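Side-chain contacts in ML032222a iGluR (Mnemiopsis leidyi, PDB 4YKI), which binds glycine in its ligand-binding domain and probably serves as a subunit of a glycine-activated ion channel of the glutamate receptor family: residues T123-Q126 with V127-L131; L131-D134 with K135-W138; L171-A174 with I175-R179. All blocks are in the same frame, centred on the assembly; numbering follows the deposited sequence.

After strand 109-118 the chain runs through a connection in which interaction 1 comes first. There the loop residues 123-126 are bonded to the 3-10 turn 127-131 that follows. Interaction 2 takes over at the shared Leu131, closes the bend 131-138 and delivers the chain into strand 137-141. The two are consecutive, not nested, but they touch: Leu124 and Leu130 both pack on Tyr136, and the centres of the two contacts are about 8 Å apart. Interaction 3 comes later, within helix 171-179, about 17 Å from interaction 2 between centres, and touches neither. Strand 183-188 is common ground, since side chains from all three contacts lie against it.

Interaction 1 of 3, residues T123-Q126 with V127-L131; sequences TLNQ and VLELL
Glu129 reaches back from the first 3-10 turn of 127-131 to the loop residues 124-126, and every level of its side chain finds something there. CB lies 3.2 Å from Gln126 O, the same carbonyl that accepts Glu129 N, and CG stays close to that oxygen. With CG anti to the carbonyl carbon (chi1 -67°) and the chain extended beyond it, the carboxylate is carried on to Asn125. Its OE1 accepts the backbone N of Asn125 at 2.9 Å, a nearly straight bond (170°) arriving from above the carboxylate plane. The same OE1 takes a water, while OE2 rests 3.5 Å from Asn125 CB. Glutamate suits the place because its two methylene groups span the distance to this amide. Two such grips on a single oxygen should limit rotation of the carboxylate.

Gln126 works in the other direction. Its chain bends at chi2 (-82°) and folds back, so that OE1 receives Leu128 N at 2.9 Å from above the carbonyl plane. Thus an amide at the start of the turn is satisfied by a side chain. Gln126 N, by contrast, is buried and has no partner in the model. Beneath the polar layer, Leu124 and Leu130 cross at about a right angle, with Leu124 CD1 unusually tight against Leu130 CD2 at 3.3 Å.

These leucines sit on Val184 of strand 183-188. Val127 and Leu128 meet helix 157-164, whose Tyr158 OH is hydrogen-bonded to Gln126 NE2, and Val127 also touches Ala115 of strand 109-118.

Interaction 2 of 3, residues L131-D134 with K135-W138; sequences LDQD and KYKW
Gln133 turns its amide onto the backbone of Tyr136 and grips it at both ends. OE1 accepts Tyr136 N at 2.9 Å, in the carbonyl plane and on a lone pair, with a nearly straight N-H. NE2 gives its hydrogen to Tyr136 O at 3.0 Å, and that oxygen lies in the plane of the amide and uses a lone pair too. The side chain gets there by folding up: CG stands between the backbone N and the carbonyl carbon (chi1 58°), and a second bend at chi2 (85°) swings the amide over the turn. NE2 is also hydrogen-bonded to Leu130 O, so the group is held flat from two sides.

A primary amide, with acceptor and donor side by side, can thus pair with both N and O of one residue, here just before strand 137-141, which runs parallel to 166-168 and 183-188 in the second lobe of the clamshell ligand-binding domain. With an alanine here, Tyr136 N and O and Leu130 O would probably lose their side-chain mates, and the bend would be likely to shift.

Tyr136 turns its ring edge to Gln133 OE1, with CD2 3.6 Å away, and sends its OH to Thr122 O. Lys135, fully extended, carries NZ to the carbonyls of Glu120 and Thr122, a reach that suits lysine. Trp138, whose NE1 is bonded to Leu161 O, touches both Gln133 and Leu131 obliquely with its six-membered ring: CZ3 is 3.9 Å from Gln133 NE2, and CZ2 is 4.2 Å from Leu131 CD2.

Interaction 3 of 3, residues L171-A174 with I175-R179; sequences LNHA and IETLR
His173 and Thr177 stand one turn apart on the alpha-helix 171-179 of the domain's second lobe. Regular i to i+4 bonds run along it from Leu171 O, Asn172 O, His173 O and Ala174 O. His173 O has a second donor: Thr177 OG1 turns back along its own helix to reach it at 2.8 Å. OG1 lies anti to its own carbonyl carbon (chi1 -58°), which places it beside the backbone N. The two Thr177 donors approach His173 O from opposite faces of the carbonyl plane. Threonine suits the site because its hydroxyl is satisfied by its own helix while its side chain also packs on Leu168 and Phe183. The imidazole slants past that hydroxyl, CD2 lying 3.7 Å from Thr177 OG1, and its ND1 is hydrogen-bonded to Lys169 N just before the helix.

On another flank Leu171 and Ile175 lean across one another at a slant. Leu171 CG and CD1 both meet Ile175 CD1, the former at 3.9 Å, while Ile175 CG1 lies against Leu171 O. Branched aliphatic residues suit this flank, which lies on helix 189-195 through Val191 and Asn195. Leu171 also touches Glu17 of the glycine pocket, the Leu171 side chain being about 8 Å from the bound glycine. Ala174, small and buried, lets the helix sit close to Phe185 and Leu168 on the strands beneath.

Further along, Arg179 forms a salt bridge through NE with Asp199, and Ile175 CG2 rests 3.4 Å above the plane of the Arg179 guanidinium, over its centre.

Interaction 1 of 3, residues T123-Q126 with V127-L131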
loop_
_atom_site.group_PDB
_atom_site.type_symbol
_atom_site.label_atom_id
_atom_site.label_comp_id
_atom_site.label_asym_id
_atom_site.label_seq_id
_atom_site.Cartn_x
_atom_site.Cartn_y
_atom_site.Cartn_z
ATOM N N THR B 123 -18.589 18.640 21.516
ATOM C CA THR B 123 -17.687 18.320 20.431
ATOM C C THR B 123 -18.428 17.424 19.442
ATOM O O THR B 123 -19.646 17.295 19.508
ATOM C CB THR B 123 -16.376 17.745 21.006
ATOM O OG1 THR B 123 -15.359 17.682 19.997
ATOM C CG2 THR B 123 -16.611 16.401 21.614
ATOM N N LEU B 124 -17.714 16.860 18.487
ATOM C CA LEU B 124 -18.350 16.126 17.398
ATOM C C LEU B 124 -17.784 14.738 17.328
ATOM O O LEU B 124 -16.607 14.540 17.608
ATOM C CB LEU B 124 -18.082 16.817 16.060
ATOM C CG LEU B 124 -18.556 18.266 16.032
ATOM C CD1 LEU B 124 -18.020 18.983 14.834
ATOM C CD2 LEU B 124 -20.057 18.336 16.058
ATOM N N ASN B 125 -18.619 13.787 16.915
ATOM C CA ASN B 125 -18.232 12.378 16.817
ATOM C C ASN B 125 -17.945 11.915 15.378
ATOM O O ASN B 125 -17.228 10.935 15.162
ATOM C CB ASN B 125 -19.344 11.493 17.403
ATOM C CG ASN B 125 -19.624 11.788 18.872
ATOM O OD1 ASN B 125 -18.705 11.961 19.674
ATOM N ND2 ASN B 125 -20.900 11.850 19.227
ATOM N N GLN B 126 -18.517 12.597 14.394
ATOM C CA GLN B 126 -18.359 12.199 12.997
ATOM C C GLN B 126 -18.590 13.434 12.144
ATOM O O GLN B 126 -19.450 14.249 12.462
ATOM C CB GLN B 126 -19.346 11.079 12.639
ATOM C CG GLN B 126 -18.931 10.186 11.439
ATOM C CD GLN B 126 -19.253 10.790 10.085
ATOM O OE1 GLN B 126 -20.172 11.597 9.946
ATOM N NE2 GLN B 126 -18.491 10.392 9.071
ATOM N N VAL B 127 -17.815 13.589 11.071
ATOM C CA VAL B 127 -17.783 14.868 10.361
ATOM C C VAL B 127 -19.126 15.317 9.791
ATOM O O VAL B 127 -19.365 16.517 9.681
ATOM C CB VAL B 127 -16.721 14.920 9.235
ATOM C CG1 VAL B 127 -15.302 14.937 9.823
ATOM C CG2 VAL B 127 -16.896 13.783 8.233
ATOM N N LEU B 128 -20.016 14.400 9.419
ATOM C CA LEU B 128 -21.275 14.817 8.812
ATOM C C LEU B 128 -22.146 15.566 9.811
ATOM O O LEU B 128 -23.051 16.303 9.403
ATOM C CB LEU B 128 -22.033 13.642 8.191
ATOM C CG LEU B 128 -21.378 13.021 6.940
ATOM C CD1 LEU B 128 -22.242 11.882 6.398
ATOM C CD2 LEU B 128 -21.094 14.034 5.831
ATOM N N GLU B 129 -21.861 15.412 11.105
ATOM C CA GLU B 129 -22.558 16.194 12.126
ATOM C C GLU B 129 -22.389 17.702 11.952
ATOM O O GLU B 129 -23.213 18.485 12.432
ATOM C CB GLU B 129 -22.068 15.793 13.515
ATOM C CG GLU B 129 -22.458 14.370 13.861
ATOM C CD GLU B 129 -21.859 13.854 15.157
ATOM O OE1 GLU B 129 -21.193 14.625 15.878
ATOM O OE2 GLU B 129 -22.066 12.651 15.442
ATOM N N LEU B 130 -21.324 18.118 11.278
ATOM C CA LEU B 130 -21.085 19.528 11.037
ATOM C C LEU B 130 -22.233 20.210 10.283
ATOM O O LEU B 130 -22.457 21.412 10.448
ATOM C CB LEU B 130 -19.780 19.698 10.258
ATOM C CG LEU B 130 -18.513 19.452 11.076
ATOM C CD1 LEU B 130 -17.342 19.197 10.159
ATOM C CD2 LEU B 130 -18.217 20.604 12.017
ATOM N N LEU B 131 -22.940 19.447 9.452
ATOM C CA LEU B 131 -23.979 20.009 8.580
ATOM C C LEU B 131 -25.229 20.444 9.345
ATOM O O LEU B 131 -26.046 21.206 8.810
ATOM C CB LEU B 131 -24.367 19.006 7.489
ATOM C CG LEU B 131 -23.240 18.614 6.527
ATOM C CD1 LEU B 131 -23.697 17.517 5.563
ATOM C CD2 LEU B 131 -22.714 19.825 5.759
HETATM O O HOH W 1 -22.497 16.619 17.698
#

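Interaction 2 of 3, residues L131-D134 with K135-W138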
loop_
_atom_site.group_PDB
_atom_site.type_symbol
_atom_site.label_atom_id
_atom_site.label_comp_id
_atom_site.label_asym_id
_atom_site.label_seq_id
_atom_site.Cartn_x
_atom_site.Cartn_y
_atom_site.Cartn_z
ATOM N N LEU B 131 -22.940 19.447 9.452
ATOM C CA LEU B 131 -23.979 20.009 8.580
ATOM C C LEU B 131 -25.229 20.444 9.345
ATOM O O LEU B 131 -26.046 21.206 8.810
ATOM C CB LEU B 131 -24.367 19.006 7.489
ATOM C CG LEU B 131 -23.240 18.614 6.527
ATOM C CD1 LEU B 131 -23.697 17.517 5.563
ATOM C CD2 LEU B 131 -22.714 19.825 5.759
ATOM N N ASP B 132 -25.382 19.970 10.579
ATOM C CA ASP B 132 -26.598 20.191 11.359
ATOM C C ASP B 132 -26.330 21.063 12.583
ATOM O O ASP B 132 -27.023 20.937 13.591
ATOM C CB ASP B 132 -27.181 18.849 11.810
ATOM C CG ASP B 132 -27.658 17.991 10.650
ATOM O OD1 ASP B 132 -28.189 18.552 9.668
ATOM O OD2 ASP B 132 -27.512 16.749 10.721
ATOM N N GLN B 133 -25.333 21.946 12.501
ATOM C CA GLN B 133 -24.960 22.786 13.640
ATOM C C GLN B 133 -24.227 24.017 13.140
ATOM O O GLN B 133 -23.885 24.092 11.949
ATOM C CB GLN B 133 -24.066 21.992 14.594
ATOM C CG GLN B 133 -22.776 21.454 13.958
ATOM C CD GLN B 133 -21.632 22.467 13.944
ATOM O OE1 GLN B 133 -21.186 22.932 14.992
ATOM N NE2 GLN B 133 -21.144 22.797 12.751
ATOM N N ASP B 134 -23.975 24.975 14.039
ATOM C CA ASP B 134 -23.215 26.174 13.660
ATOM C C ASP B 134 -22.239 26.652 14.728
ATOM O O ASP B 134 -21.725 27.759 14.640
ATOM C CB ASP B 134 -24.122 27.321 13.190
ATOM C CG ASP B 134 -25.102 27.768 14.239
ATOM O OD1 ASP B 134 -25.045 27.284 15.382
ATOM O OD2 ASP B 134 -25.946 28.628 13.913
ATOM N N LYS B 135 -21.938 25.797 15.698
ATOM C CA LYS B 135 -20.885 26.099 16.659
ATOM C C LYS B 135 -19.508 26.085 16.001
ATOM O O LYS B 135 -18.688 26.998 16.204
ATOM C CB LYS B 135 -20.886 25.084 17.799
ATOM C CG LYS B 135 -19.729 25.284 18.785
ATOM C CD LYS B 135 -19.768 24.325 19.973
ATOM C CE LYS B 135 -18.530 24.470 20.830
ATOM N NZ LYS B 135 -18.631 23.623 22.025
ATOM N N TYR B 136 -19.246 25.040 15.219
ATOM C CA TYR B 136 -17.973 24.844 14.565
ATOM C C TYR B 136 -18.043 25.220 13.105
ATOM O O TYR B 136 -19.008 24.890 12.426
ATOM C CB TYR B 136 -17.552 23.351 14.643
ATOM C CG TYR B 136 -17.196 22.894 16.035
ATOM C CD1 TYR B 136 -15.930 23.095 16.532
ATOM C CD2 TYR B 136 -18.121 22.280 16.854
ATOM C CE1 TYR B 136 -15.594 22.714 17.802
ATOM C CE2 TYR B 136 -17.788 21.887 18.125
ATOM C CZ TYR B 136 -16.525 22.115 18.602
ATOM O OH TYR B 136 -16.140 21.745 19.877
ATOM N N LYS B 137 -17.003 25.898 12.632
ATOM C CA LYS B 137 -16.701 26.009 11.210
ATOM C C LYS B 137 -15.734 24.888 10.834
ATOM O O LYS B 137 -15.198 24.220 11.713
ATOM C CB LYS B 137 -16.110 27.383 10.882
ATOM C CG LYS B 137 -17.138 28.501 10.984
ATOM C CD LYS B 137 -16.568 29.864 10.622
ATOM C CE LYS B 137 -17.624 30.963 10.709
ATOM N NZ LYS B 137 -18.813 30.678 9.862
ATOM N N TRP B 138 -15.530 24.677 9.542
ATOM C CA TRP B 138 -14.721 23.560 9.090
ATOM C C TRP B 138 -14.207 23.829 7.696
ATOM O O TRP B 138 -14.680 24.746 7.010
ATOM C CB TRP B 138 -15.534 22.257 9.100
ATOM C CG TRP B 138 -16.628 22.213 8.082
ATOM C CD1 TRP B 138 -16.536 21.745 6.806
ATOM C CD2 TRP B 138 -17.971 22.677 8.247
ATOM N NE1 TRP B 138 -17.743 21.887 6.163
ATOM C CE2 TRP B 138 -18.636 22.462 7.029
ATOM C CE3 TRP B 138 -18.674 23.254 9.302
ATOM C CZ2 TRP B 138 -19.984 22.781 6.852
ATOM C CZ3 TRP B 138 -20.004 23.589 9.112
ATOM C CH2 TRP B 138 -20.642 23.355 7.896
HETATM O O HOH W 2 -20.429 28.968 12.449
#

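Interaction 3 of 3, residues L171-A174 with I175-R179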
loop_
_atom_site.group_PDB
_atom_site.type_symbol
_atom_site.label_atom_id
_atom_site.label_comp_id
_atom_site.label_asym_id
_atom_site.label_seq_id
_atom_site.Cartn_x
_atom_site.Cartn_y
_atom_site.Cartn_z
ATOM N N LEU B 171 -1.546 24.062 3.667
ATOM C CA LEU B 171 -1.467 23.432 4.974
ATOM C C LEU B 171 -1.215 24.455 6.072
ATOM O O LEU B 171 -1.792 24.353 7.159
ATOM C CB LEU B 171 -0.384 22.371 4.966
ATOM C CG LEU B 171 -0.294 21.526 6.230
ATOM C CD1 LEU B 171 -1.602 20.784 6.529
ATOM C CD2 LEU B 171 0.853 20.529 6.045
ATOM N N ASN B 172 -0.363 25.449 5.835
ATOM C CA ASN B 172 -0.129 26.474 6.850
ATOM C C ASN B 172 -1.393 27.235 7.194
ATOM O O ASN B 172 -1.678 27.462 8.366
ATOM C CB ASN B 172 0.961 27.447 6.411
ATOM C CG ASN B 172 2.345 26.830 6.431
ATOM O OD1 ASN B 172 2.585 25.812 7.078
ATOM N ND2 ASN B 172 3.274 27.454 5.708
ATOM N N HIS B 173 -2.147 27.633 6.189
ATOM C CA HIS B 173 -3.402 28.349 6.387
ATOM C C HIS B 173 -4.389 27.481 7.148
ATOM O O HIS B 173 -5.096 27.956 8.058
ATOM C CB HIS B 173 -3.984 28.757 5.027
ATOM C CG HIS B 173 -5.247 29.552 5.110
ATOM N ND1 HIS B 173 -6.263 29.416 4.189
ATOM C CD2 HIS B 173 -5.662 30.492 5.993
ATOM C CE1 HIS B 173 -7.251 30.237 4.499
ATOM N NE2 HIS B 173 -6.911 30.901 5.592
ATOM N N ALA B 174 -4.459 26.200 6.799
ATOM C CA ALA B 174 -5.374 25.290 7.464
ATOM C C ALA B 174 -5.017 25.137 8.935
ATOM O O ALA B 174 -5.903 25.173 9.799
ATOM C CB ALA B 174 -5.352 23.928 6.790
ATOM N N ILE B 175 -3.745 24.935 9.239
ATOM C CA ILE B 175 -3.315 24.750 10.626
ATOM C C ILE B 175 -3.517 26.041 11.447
ATOM O O ILE B 175 -3.935 25.977 12.606
ATOM C CB ILE B 175 -1.875 24.190 10.713
ATOM C CG1 ILE B 175 -1.888 22.754 10.186
ATOM C CG2 ILE B 175 -1.341 24.270 12.145
ATOM C CD1 ILE B 175 -0.553 22.084 10.076
ATOM N N GLU B 176 -3.251 27.194 10.845
ATOM C CA GLU B 176 -3.489 28.484 11.493
ATOM C C GLU B 176 -4.971 28.687 11.809
ATOM O O GLU B 176 -5.329 29.223 12.860
ATOM C CB GLU B 176 -2.997 29.616 10.592
ATOM C CG GLU B 176 -3.281 31.026 11.119
ATOM C CD GLU B 176 -2.903 32.113 10.126
ATOM O OE1 GLU B 176 -2.484 31.778 8.994
ATOM O OE2 GLU B 176 -3.026 33.306 10.479
ATOM N N THR B 177 -5.833 28.274 10.894
ATOM C CA THR B 177 -7.268 28.375 11.089
ATOM C C THR B 177 -7.723 27.405 12.174
ATOM O O THR B 177 -8.506 27.792 13.069
ATOM C CB THR B 177 -8.034 28.149 9.763
ATOM O OG1 THR B 177 -7.586 29.108 8.802
ATOM C CG2 THR B 177 -9.506 28.338 9.972
ATOM N N LEU B 178 -7.223 26.183 12.145
ATOM C CA LEU B 178 -7.526 25.219 13.195
ATOM C C LEU B 178 -7.124 25.760 14.574
ATOM O O LEU B 178 -7.890 25.675 15.543
ATOM C CB LEU B 178 -6.790 23.914 12.917
ATOM C CG LEU B 178 -6.886 22.848 14.004
ATOM C CD1 LEU B 178 -8.298 22.317 14.179
ATOM C CD2 LEU B 178 -5.939 21.733 13.687
ATOM N N ARG B 179 -5.925 26.320 14.673
ATOM C CA ARG B 179 -5.412 26.830 15.949
ATOM C C ARG B 179 -6.210 28.032 16.437
ATOM O O ARG B 179 -6.211 28.338 17.643
ATOM C CB ARG B 179 -3.923 27.162 15.828
ATOM C CG ARG B 179 -3.070 25.922 15.785
ATOM C CD ARG B 179 -1.590 26.221 15.546
ATOM N NE ARG B 179 -0.801 25.009 15.654
ATOM C CZ ARG B 179 0.393 24.827 15.090
ATOM N NH1 ARG B 179 0.945 25.783 14.353
ATOM N NH2 ARG B 179 1.016 23.686 15.269
#